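Local coordinates for protein obscurin (Homo sapiens, PDB 2YZ8) that is a giant muscle protein, here represented by one immunoglobulin-like module that probably serves as a structural unit in protein-protein contacts, at residues Gly24-Arg29 with Arg68-Gln73. Numbering follows the deposited sequence.
Sequences GAATLR and RNLRPQ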
# COMPACT_ATOMS: atom_id res chain seq x y z
N GLY A 24 -9.65 10.41 6.34
CA GLY A 24 -10.05 9.91 5.03
C GLY A 24 -9.74 8.44 4.81
O GLY A 24 -9.83 7.63 5.73
N ALA A 25 -9.40 8.11 3.57
CA ALA A 25 -8.88 6.80 3.23
C ALA A 25 -7.67 7.02 2.33
O ALA A 25 -7.71 7.85 1.43
CB ALA A 25 -9.93 5.96 2.52
N ALA A 26 -6.60 6.28 2.60
CA ALA A 26 -5.40 6.34 1.78
C ALA A 26 -5.40 5.17 0.81
O ALA A 26 -5.58 4.03 1.22
CB ALA A 26 -4.16 6.30 2.65
N THR A 27 -5.23 5.46 -0.48
CA THR A 27 -5.11 4.40 -1.49
C THR A 27 -3.69 4.34 -2.05
O THR A 27 -3.28 5.22 -2.81
CB THR A 27 -6.12 4.56 -2.64
OG1 THR A 27 -7.45 4.57 -2.11
CG2 THR A 27 -5.99 3.40 -3.61
N LEU A 28 -2.96 3.30 -1.65
CA LEU A 28 -1.60 3.07 -2.14
C LEU A 28 -1.65 2.13 -3.34
O LEU A 28 -2.19 1.03 -3.26
CB LEU A 28 -0.74 2.48 -1.03
CG LEU A 28 -0.30 3.43 0.09
CD1 LEU A 28 -1.48 4.09 0.80
CD2 LEU A 28 0.53 2.67 1.09
N ARG A 29 -1.08 2.59 -4.46
CA ARG A 29 -1.17 1.85 -5.72
C ARG A 29 0.19 1.55 -6.32
O ARG A 29 1.07 2.42 -6.35
CB ARG A 29 -1.99 2.64 -6.74
CG ARG A 29 -3.46 2.81 -6.41
CD ARG A 29 -4.15 3.60 -7.51
NE ARG A 29 -5.60 3.65 -7.34
CZ ARG A 29 -6.26 4.65 -6.76
NH1 ARG A 29 -7.58 4.60 -6.66
NH2 ARG A 29 -5.60 5.69 -6.26
N ARG A 68 -8.16 2.55 5.69
CA ARG A 68 -9.38 3.25 6.06
C ARG A 68 -9.23 3.96 7.41
O ARG A 68 -8.31 3.64 8.18
CB ARG A 68 -10.57 2.29 6.05
CG ARG A 68 -10.99 1.89 4.65
CD ARG A 68 -12.01 0.76 4.65
NE ARG A 68 -11.37 -0.53 4.87
CZ ARG A 68 -11.85 -1.69 4.43
NH1 ARG A 68 -12.97 -1.74 3.73
NH2 ARG A 68 -11.19 -2.81 4.68
N ASN A 69 -10.12 4.91 7.68
CA ASN A 69 -10.11 5.70 8.92
C ASN A 69 -8.71 6.20 9.30
O ASN A 69 -8.20 5.90 10.39
CB ASN A 69 -10.75 4.92 10.08
CG ASN A 69 -12.22 4.60 9.84
OD1 ASN A 69 -12.58 4.01 8.82
ND2 ASN A 69 -13.07 4.96 10.79
N LEU A 70 -8.09 6.97 8.40
CA LEU A 70 -6.73 7.45 8.60
C LEU A 70 -6.54 8.25 9.88
O LEU A 70 -7.27 9.22 10.14
CB LEU A 70 -6.24 8.27 7.41
CG LEU A 70 -5.47 7.56 6.29
CD1 LEU A 70 -4.97 8.61 5.33
CD2 LEU A 70 -4.29 6.75 6.83
N ARG A 71 -5.57 7.81 10.68
CA ARG A 71 -5.14 8.49 11.89
C ARG A 71 -3.66 8.83 11.67
O ARG A 71 -3.02 8.22 10.82
CB ARG A 71 -5.25 7.55 13.08
CG ARG A 71 -6.64 6.99 13.37
CD ARG A 71 -6.52 5.75 14.24
NE ARG A 71 -5.79 4.69 13.56
CZ ARG A 71 -5.19 3.66 14.16
NH1 ARG A 71 -5.23 3.53 15.48
NH2 ARG A 71 -4.56 2.75 13.43
N PRO A 72 -3.11 9.80 12.44
CA PRO A 72 -1.66 10.06 12.34
C PRO A 72 -0.77 8.83 12.59
O PRO A 72 0.30 8.72 11.99
CB PRO A 72 -1.41 11.13 13.41
CG PRO A 72 -2.73 11.77 13.65
CD PRO A 72 -3.76 10.69 13.42
N GLN A 73 -1.21 7.93 13.46
CA GLN A 73 -0.49 6.69 13.78
C GLN A 73 -0.44 5.70 12.61
O GLN A 73 0.31 4.72 12.67
CB GLN A 73 -1.12 5.97 14.98
CG GLN A 73 -1.11 6.73 16.28
CD GLN A 73 -2.44 7.39 16.60
OE1 GLN A 73 -2.79 7.56 17.77
NE2 GLN A 73 -3.19 7.77 15.57
O HOH W 1 -12.07 5.54 5.48
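At one end of the immunoglobulin beta sandwich, G24, in the loop before strand 26-32, and A26 in that strand meet L70 in the turn that leaves strand 62-67. The two strands are antiparallel neighbours, with A26 bonded to V67 and L28 to L65 through their backbones, and the contact carries this pairing on into the turn. There the amide N of L70 donates to the carbonyl O of G24 over 3.3 Å, an almost straight bond (174° at the hydrogen), although the donor stands above the carbonyl plane, 42° out of it. A water also grips that oxygen: it donates to G24 O at 3.1 Å and accepts from N69 N at 3.0 Å. The neighbouring amide, N69 N, lies close to the same carbonyl but is badly angled for a direct bond, and the water links the two.

N69 has positive phi and psi, a left-handed conformation that asparagine tolerates better than most residues. Its CB points away from residues 24-29 and the side chain lies against K53, as suits an exposed corner. The next residue, L70, sends its side chain inward. With CD1 anti to CA (chi2 -174°), the branch reaches the methyl of A26, CD1 lying 3.6 Å from A26 CB. Alanine's single methyl suits this buried place, where a long leucine arrives from the turn while L91 of strand 85-94, in the other sheet, touches both residues. V20 and V93 also pack on L70, so the leucine plugs the end of the hydrophobic core. A turn whose leucine dips between the two sheets ahead of a short 3-10 segment is characteristic of the E-F connection in I-set immunoglobulin domains, here tied to the segment leading into strand B.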